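Local structure of uncharacterized protein (Bacteroides ovatus, 4ID2) at residues Gly25-Lys33 / Gly65-Ile73; Thr36-Ser47 / Tyr113-Tyr123. The protein is of unknown function, a member of the DUF4738 family from Bacteroides ovatus that adopts a beta-barrel-like fold. All blocks are in the same frame, centred on the assembly; numbering follows the deposited sequence.

Contact 1 (Gly25-Lys33 / Gly65-Ile73); sequences GLQRMQTSK and GDTYVDNKI
Gln27 and Tyr68 form a short parallel beta bridge that lays the first modelled residues of the chain along strand 67-79 of the mixed sheet. Two backbone bonds grip Gln27: its N donates to Thr67 O at 3.1 Å, and its O accepts from Val69 N at 3.0 Å in a nearly straight bond (165°). Tyr68 CA adds a CH...O contact to the same Gln27 O. On one face of the bridge Gln27 CB rests against Tyr68 CD2 at 3.6 Å, with the amide plane almost perpendicular to the ring. The next pair is wholly aliphatic where it touches, Arg28 CB against Val69 CG1, while Arg28 NH2 forms a salt bridge with Asp55 OD2.

Beyond Val69 the two backbones part, and water takes over the pairing. One water accepts from Met29 N and donates to both Val69 O and Asn71 OD1; a second donates to Gln30 O and Asn71 OD1. Asn71 OD1 thus receives two waters, while its ND2 is bonded to Leu108 O of strand 107-116, so both ends of this buried amide are satisfied. Met29, modelled as selenomethionine, runs extended through chi2 (-177°) and sets its SE 3.6 Å from Asn71 ND2.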
# COMPACT_ATOMS: atom_id res chain seq x y z
N GLY A 25 12.81 24.22 20.20
CA GLY A 25 13.53 23.41 21.18
C GLY A 25 13.62 21.94 20.82
O GLY A 25 13.28 21.54 19.70
N LEU A 26 14.09 21.12 21.78
CA LEU A 26 14.28 19.68 21.62
C LEU A 26 12.98 18.91 21.95
O LEU A 26 12.68 18.67 23.12
CB LEU A 26 15.44 19.23 22.52
CG LEU A 26 15.95 17.80 22.35
CD1 LEU A 26 16.55 17.58 20.97
CD2 LEU A 26 16.99 17.48 23.41
N GLN A 27 12.21 18.53 20.91
CA GLN A 27 10.93 17.82 21.06
C GLN A 27 11.12 16.34 21.39
O GLN A 27 12.00 15.70 20.83
CB GLN A 27 10.07 17.94 19.78
CG GLN A 27 9.15 19.16 19.75
CD GLN A 27 9.91 20.45 19.57
OE1 GLN A 27 10.23 20.84 18.44
NE2 GLN A 27 10.22 21.14 20.66
N ARG A 28 10.25 15.80 22.26
CA ARG A 28 10.28 14.38 22.60
C ARG A 28 8.87 13.83 22.81
O ARG A 28 7.95 14.55 23.19
CB ARG A 28 11.16 14.11 23.83
CG ARG A 28 10.73 14.78 25.13
CD ARG A 28 11.71 14.41 26.23
NE ARG A 28 13.04 14.97 25.99
CZ ARG A 28 14.15 14.62 26.64
NH1 ARG A 28 14.12 13.68 27.58
NH2 ARG A 28 15.31 15.21 26.34
N MSE A 29 8.70 12.54 22.50
CA MSE A 29 7.41 11.84 22.59
C MSE A 29 7.14 11.34 24.00
O MSE A 29 8.07 11.08 24.77
CB MSE A 29 7.35 10.66 21.61
CG MSE A 29 7.21 11.11 20.17
SE MSE A 29 7.03 9.61 18.97
CE MSE A 29 5.10 9.27 19.03
N GLN A 30 5.86 11.19 24.35
CA GLN A 30 5.43 10.71 25.66
C GLN A 30 5.81 9.23 25.84
O GLN A 30 5.97 8.52 24.84
CB GLN A 30 3.91 10.89 25.84
N THR A 31 5.96 8.77 27.09
CA THR A 31 6.28 7.37 27.36
C THR A 31 5.03 6.49 27.25
O THR A 31 4.18 6.55 28.15
CB THR A 31 6.89 7.22 28.76
OG1 THR A 31 5.96 7.74 29.72
CG2 THR A 31 8.23 7.92 28.91
N SER A 32 4.90 5.67 26.18
CA SER A 32 3.76 4.75 26.05
C SER A 32 4.15 3.39 26.59
O SER A 32 5.31 2.99 26.48
CB SER A 32 3.29 4.63 24.60
OG SER A 32 4.37 4.35 23.73
N LYS A 33 3.19 2.68 27.17
CA LYS A 33 3.42 1.37 27.78
C LYS A 33 2.16 0.51 27.68
O LYS A 33 1.06 1.05 27.78
CB LYS A 33 3.82 1.60 29.25
CG LYS A 33 4.24 0.38 30.04
CD LYS A 33 4.70 0.84 31.43
CE LYS A 33 4.90 -0.27 32.44
NZ LYS A 33 6.26 -0.87 32.36
N GLY A 65 12.99 22.26 10.53
CA GLY A 65 14.12 22.58 11.40
C GLY A 65 13.96 22.15 12.85
O GLY A 65 14.88 22.37 13.64
N ASP A 66 12.80 21.55 13.21
CA ASP A 66 12.56 21.08 14.58
C ASP A 66 13.28 19.76 14.82
O ASP A 66 13.08 18.82 14.06
CB ASP A 66 11.05 20.90 14.85
CG ASP A 66 10.21 22.17 14.78
OD1 ASP A 66 10.77 23.27 15.01
OD2 ASP A 66 8.99 22.06 14.54
N THR A 67 14.12 19.69 15.88
CA THR A 67 14.87 18.48 16.21
C THR A 67 14.06 17.60 17.17
O THR A 67 13.56 18.08 18.18
CB THR A 67 16.23 18.85 16.80
OG1 THR A 67 16.08 19.91 17.74
CG2 THR A 67 17.22 19.28 15.73
N TYR A 68 13.94 16.30 16.84
CA TYR A 68 13.20 15.32 17.64
C TYR A 68 14.14 14.26 18.20
O TYR A 68 15.01 13.78 17.46
CB TYR A 68 12.11 14.65 16.78
CG TYR A 68 11.07 15.61 16.26
CD1 TYR A 68 11.29 16.36 15.11
CD2 TYR A 68 9.86 15.79 16.92
CE1 TYR A 68 10.34 17.26 14.63
CE2 TYR A 68 8.89 16.67 16.45
CZ TYR A 68 9.14 17.41 15.30
OH TYR A 68 8.21 18.30 14.80
N VAL A 69 13.98 13.88 19.48
CA VAL A 69 14.77 12.79 20.08
C VAL A 69 14.08 11.47 19.70
O VAL A 69 12.84 11.39 19.73
CB VAL A 69 14.99 12.96 21.61
CG1 VAL A 69 13.75 12.60 22.40
CG2 VAL A 69 16.16 12.11 22.08
N ASP A 70 14.86 10.46 19.31
CA ASP A 70 14.34 9.16 18.90
C ASP A 70 14.00 8.31 20.13
O ASP A 70 14.40 8.65 21.25
CB ASP A 70 15.35 8.46 17.99
CG ASP A 70 14.78 7.38 17.09
OD1 ASP A 70 13.58 7.04 17.23
OD2 ASP A 70 15.54 6.85 16.26
N ASN A 71 13.27 7.20 19.93
CA ASN A 71 12.85 6.32 21.03
C ASN A 71 13.48 4.95 20.97
O ASN A 71 13.90 4.48 19.92
CB ASN A 71 11.32 6.14 20.99
CG ASN A 71 10.55 7.43 21.01
OD1 ASN A 71 10.47 8.11 22.03
ND2 ASN A 71 9.96 7.81 19.88
N LYS A 72 13.46 4.28 22.13
CA LYS A 72 13.82 2.87 22.29
C LYS A 72 12.55 2.17 22.75
O LYS A 72 11.73 2.80 23.42
CB LYS A 72 14.99 2.65 23.27
CG LYS A 72 14.71 2.98 24.73
CD LYS A 72 15.96 2.76 25.59
CE LYS A 72 15.70 3.08 27.04
NZ LYS A 72 16.89 2.78 27.89
N ILE A 73 12.37 0.89 22.40
CA ILE A 73 11.21 0.13 22.83
C ILE A 73 11.69 -1.16 23.47
O ILE A 73 12.28 -1.98 22.77
CB ILE A 73 10.19 -0.12 21.68
CG1 ILE A 73 9.53 1.21 21.27
CG2 ILE A 73 9.13 -1.11 22.14
CD1 ILE A 73 8.56 1.16 20.16
O HOH W 1 11.02 11.05 21.82
O HOH W 2 8.55 7.69 23.89

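Contact 2 (Thr36-Ser47 / Tyr113-Tyr123); sequences TDFKFKGKDYHS and YDKTTPQGIVY
Two beta hairpins face each other here, 36-47 from the mixed sheet and 113-123 from the antiparallel sheet, and their facing side chains interlock between the two sheets. Strands 36-40 and 113-116 run 21° apart, with axes 8.2 Å from each other at closest approach. The first hairpin closes through a type I' turn from Phe40 to Lys43; the second carries a classic beta bulge at Asp114 and Lys115, whose N atoms both donate to Val122 O.

At the centre, the Phe38 and Tyr113 rings make an offset stack, centroids 4.1 Å apart and planes at 18°. Phe38 CG lies between its backbone N and carbonyl carbon (chi1 61°), which sets the ring with Tyr113 CE1 over one face and Tyr45 CB over the other. Ile121 CG2 packs on Phe38 CZ at 3.6 Å. With an alanine in place of Phe38, Tyr113 would probably lose its stacking partner and a gap would open beside Ile121 CG2.

Ile121 divides its branches among three rings: besides CG2, its CG1 meets Phe40 CD2 at 3.7 Å, and CD1 makes a CH-pi contact over the face of Tyr45, 4.0 Å from the ring centroid. Phe40 also slides past Thr116, its CD1 3.6 Å from Thr116 CB. Further along, Ser47 OG meets Tyr123 OH near the plane of the tyrosine ring, a 2.6 Å hydrogen bond in which either hydroxyl may donate. A water joins Lys39 O to Tyr113 OH. With both residues buried, the Ser47-Tyr123 bond gives each hydroxyl a partner, while the rest of the join depends mainly on the fit of rings and aliphatic branches.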
# COMPACT_ATOMS: atom_id res chain seq x y z
N THR A 36 0.17 -7.17 27.32
CA THR A 36 -0.78 -8.01 26.58
C THR A 36 -0.65 -9.47 26.99
O THR A 36 0.46 -10.00 27.02
CB THR A 36 -0.55 -7.87 25.07
OG1 THR A 36 -0.55 -6.49 24.73
CG2 THR A 36 -1.63 -8.57 24.25
N ASP A 37 -1.78 -10.11 27.27
CA ASP A 37 -1.86 -11.52 27.62
C ASP A 37 -2.55 -12.26 26.49
O ASP A 37 -3.61 -11.83 26.02
CB ASP A 37 -2.63 -11.71 28.94
CG ASP A 37 -1.93 -11.17 30.17
OD1 ASP A 37 -0.72 -10.86 30.08
OD2 ASP A 37 -2.59 -11.05 31.23
N PHE A 38 -1.94 -13.36 26.02
CA PHE A 38 -2.48 -14.17 24.94
C PHE A 38 -1.96 -15.59 25.04
O PHE A 38 -1.02 -15.86 25.79
CB PHE A 38 -2.12 -13.56 23.59
CG PHE A 38 -0.63 -13.48 23.34
CD1 PHE A 38 0.05 -14.53 22.74
CD2 PHE A 38 0.10 -12.36 23.72
CE1 PHE A 38 1.42 -14.47 22.53
CE2 PHE A 38 1.47 -12.31 23.52
CZ PHE A 38 2.12 -13.36 22.93
N LYS A 39 -2.57 -16.50 24.27
CA LYS A 39 -2.17 -17.90 24.20
C LYS A 39 -1.52 -18.18 22.86
O LYS A 39 -1.92 -17.61 21.85
CB LYS A 39 -3.39 -18.83 24.39
CG LYS A 39 -3.77 -19.04 25.84
CD LYS A 39 -5.01 -19.91 25.96
CE LYS A 39 -5.50 -20.03 27.38
NZ LYS A 39 -6.85 -20.64 27.45
N PHE A 40 -0.50 -19.04 22.85
CA PHE A 40 0.16 -19.47 21.62
C PHE A 40 0.56 -20.93 21.77
O PHE A 40 1.22 -21.29 22.76
CB PHE A 40 1.37 -18.58 21.28
CG PHE A 40 2.14 -19.04 20.07
CD1 PHE A 40 1.50 -19.26 18.86
CD2 PHE A 40 3.52 -19.23 20.14
CE1 PHE A 40 2.22 -19.66 17.74
CE2 PHE A 40 4.23 -19.63 19.01
CZ PHE A 40 3.58 -19.85 17.82
N LYS A 41 0.09 -21.80 20.85
CA LYS A 41 0.30 -23.25 20.91
C LYS A 41 -0.18 -23.79 22.27
O LYS A 41 0.45 -24.68 22.85
CB LYS A 41 1.77 -23.61 20.61
CG LYS A 41 2.22 -23.17 19.22
CD LYS A 41 3.56 -23.79 18.82
CE LYS A 41 3.86 -23.61 17.35
NZ LYS A 41 5.14 -24.27 16.97
N GLY A 42 -1.28 -23.23 22.77
CA GLY A 42 -1.88 -23.63 24.04
C GLY A 42 -1.20 -23.20 25.32
O GLY A 42 -1.65 -23.61 26.40
N LYS A 43 -0.13 -22.38 25.25
CA LYS A 43 0.57 -21.89 26.44
C LYS A 43 0.31 -20.40 26.62
O LYS A 43 0.23 -19.68 25.63
CB LYS A 43 2.08 -22.17 26.33
CG LYS A 43 2.45 -23.65 26.44
CD LYS A 43 2.38 -24.18 27.87
CE LYS A 43 2.90 -25.58 27.99
NZ LYS A 43 2.76 -26.12 29.37
N ASP A 44 0.16 -19.94 27.87
CA ASP A 44 -0.12 -18.53 28.21
C ASP A 44 1.15 -17.67 28.16
O ASP A 44 2.15 -18.02 28.80
CB ASP A 44 -0.72 -18.44 29.62
CG ASP A 44 -2.06 -19.12 29.79
OD1 ASP A 44 -2.93 -18.95 28.90
OD2 ASP A 44 -2.27 -19.77 30.84
N TYR A 45 1.10 -16.53 27.44
CA TYR A 45 2.21 -15.58 27.33
C TYR A 45 1.82 -14.23 27.91
O TYR A 45 0.66 -13.86 27.81
CB TYR A 45 2.61 -15.35 25.86
CG TYR A 45 3.32 -16.52 25.23
CD1 TYR A 45 2.64 -17.69 24.91
CD2 TYR A 45 4.67 -16.45 24.90
CE1 TYR A 45 3.29 -18.78 24.35
CE2 TYR A 45 5.33 -17.52 24.31
CZ TYR A 45 4.62 -18.67 23.99
OH TYR A 45 5.26 -19.75 23.43
N HIS A 46 2.79 -13.49 28.44
CA HIS A 46 2.63 -12.12 28.94
C HIS A 46 3.61 -11.27 28.16
O HIS A 46 4.78 -11.63 28.09
CB HIS A 46 2.90 -12.02 30.45
CG HIS A 46 1.77 -12.46 31.32
ND1 HIS A 46 1.11 -13.66 31.09
CD2 HIS A 46 1.27 -11.89 32.44
CE1 HIS A 46 0.20 -13.75 32.05
NE2 HIS A 46 0.25 -12.71 32.88
N SER A 47 3.15 -10.19 27.52
CA SER A 47 4.02 -9.33 26.70
C SER A 47 3.97 -7.91 27.21
O SER A 47 2.92 -7.29 27.14
CB SER A 47 3.57 -9.39 25.25
OG SER A 47 4.35 -8.53 24.43
N TYR A 113 1.61 -6.07 19.92
CA TYR A 113 1.19 -7.46 19.68
C TYR A 113 0.12 -7.43 18.60
O TYR A 113 -0.83 -6.65 18.71
CB TYR A 113 0.64 -8.11 20.97
CG TYR A 113 -0.04 -9.44 20.71
CD1 TYR A 113 0.70 -10.59 20.50
CD2 TYR A 113 -1.42 -9.52 20.59
CE1 TYR A 113 0.08 -11.81 20.21
CE2 TYR A 113 -2.05 -10.73 20.30
CZ TYR A 113 -1.30 -11.87 20.11
OH TYR A 113 -1.88 -13.08 19.83
N ASP A 114 0.29 -8.23 17.54
CA ASP A 114 -0.66 -8.27 16.44
C ASP A 114 -1.43 -9.58 16.44
O ASP A 114 -2.64 -9.57 16.62
CB ASP A 114 0.06 -8.06 15.09
CG ASP A 114 -0.90 -7.97 13.92
OD1 ASP A 114 -1.63 -6.97 13.84
OD2 ASP A 114 -0.92 -8.91 13.11
N LYS A 115 -0.74 -10.71 16.24
CA LYS A 115 -1.40 -12.01 16.18
C LYS A 115 -0.39 -13.14 16.35
O LYS A 115 0.81 -12.89 16.44
CB LYS A 115 -2.11 -12.17 14.81
CG LYS A 115 -1.17 -12.24 13.60
CD LYS A 115 -1.92 -12.01 12.29
CE LYS A 115 -1.04 -12.11 11.07
NZ LYS A 115 -1.77 -11.77 9.83
N THR A 116 -0.90 -14.38 16.38
CA THR A 116 -0.09 -15.59 16.41
C THR A 116 -0.29 -16.32 15.10
O THR A 116 -1.42 -16.39 14.61
CB THR A 116 -0.45 -16.49 17.60
OG1 THR A 116 -1.85 -16.73 17.61
CG2 THR A 116 0.02 -15.92 18.92
N THR A 117 0.79 -16.87 14.53
CA THR A 117 0.76 -17.62 13.27
C THR A 117 1.52 -18.92 13.49
O THR A 117 2.22 -19.04 14.50
CB THR A 117 1.37 -16.76 12.13
OG1 THR A 117 2.79 -16.68 12.30
CG2 THR A 117 0.76 -15.37 12.04
N PRO A 118 1.49 -19.89 12.55
CA PRO A 118 2.29 -21.12 12.73
C PRO A 118 3.79 -20.84 12.87
O PRO A 118 4.49 -21.59 13.55
CB PRO A 118 1.98 -21.94 11.48
CG PRO A 118 0.69 -21.40 10.96
CD PRO A 118 0.73 -19.94 11.28
N GLN A 119 4.28 -19.74 12.25
CA GLN A 119 5.68 -19.33 12.34
C GLN A 119 6.00 -18.91 13.77
O GLN A 119 6.91 -19.46 14.39
CB GLN A 119 6.01 -18.18 11.36
CG GLN A 119 6.36 -18.66 9.94
CD GLN A 119 5.20 -19.29 9.21
OE1 GLN A 119 4.03 -18.95 9.42
NE2 GLN A 119 5.49 -20.21 8.29
N GLY A 120 5.22 -17.97 14.29
CA GLY A 120 5.41 -17.48 15.65
C GLY A 120 4.46 -16.37 16.04
O GLY A 120 3.42 -16.16 15.41
N ILE A 121 4.84 -15.64 17.09
CA ILE A 121 4.09 -14.52 17.64
C ILE A 121 4.47 -13.30 16.81
O ILE A 121 5.64 -12.94 16.79
CB ILE A 121 4.45 -14.34 19.15
CG1 ILE A 121 4.13 -15.62 19.94
CG2 ILE A 121 3.73 -13.13 19.75
CD1 ILE A 121 4.84 -15.75 21.22
N VAL A 122 3.50 -12.66 16.15
CA VAL A 122 3.76 -11.52 15.27
C VAL A 122 3.41 -10.21 15.97
O VAL A 122 2.33 -10.07 16.53
CB VAL A 122 2.98 -11.66 13.94
CG1 VAL A 122 3.25 -10.47 13.02
CG2 VAL A 122 3.34 -12.96 13.24
N TYR A 123 4.33 -9.24 15.88
CA TYR A 123 4.17 -7.89 16.40
C TYR A 123 4.14 -6.92 15.25
O TYR A 123 4.94 -7.05 14.34
CB TYR A 123 5.31 -7.50 17.34
CG TYR A 123 5.26 -8.17 18.69
CD1 TYR A 123 5.66 -9.49 18.86
CD2 TYR A 123 4.82 -7.48 19.82
CE1 TYR A 123 5.57 -10.12 20.10
CE2 TYR A 123 4.73 -8.10 21.06
CZ TYR A 123 5.13 -9.41 21.20
OH TYR A 123 5.06 -10.03 22.42
O HOH W 3 -3.81 -15.35 20.49
O HOH W 4 6.81 -21.21 17.10

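In the fold
Both contacts reach the mixed sheet, but on opposite sides of the chain's centre, about 29 Å apart between their own centres. Contact 1 is a surface contact within that sheet, adding short strand 26-27 to strand 67-79; contact 2 is partly buried and joins two sheets through their side chains. The chemistry follows: backbone bonds and bridging waters in the first, aromatic and aliphatic packing in the second. Their segments alternate along the chain, 25-33 leading into strand 33-40; in the sheet, its partner 43-53 lies next to 67-79. Contact 2 also borders the assembly: Thr36, Asp37 and Phe38 pair antiparallel with a strand of a second subunit, continuing the sheet across the interface.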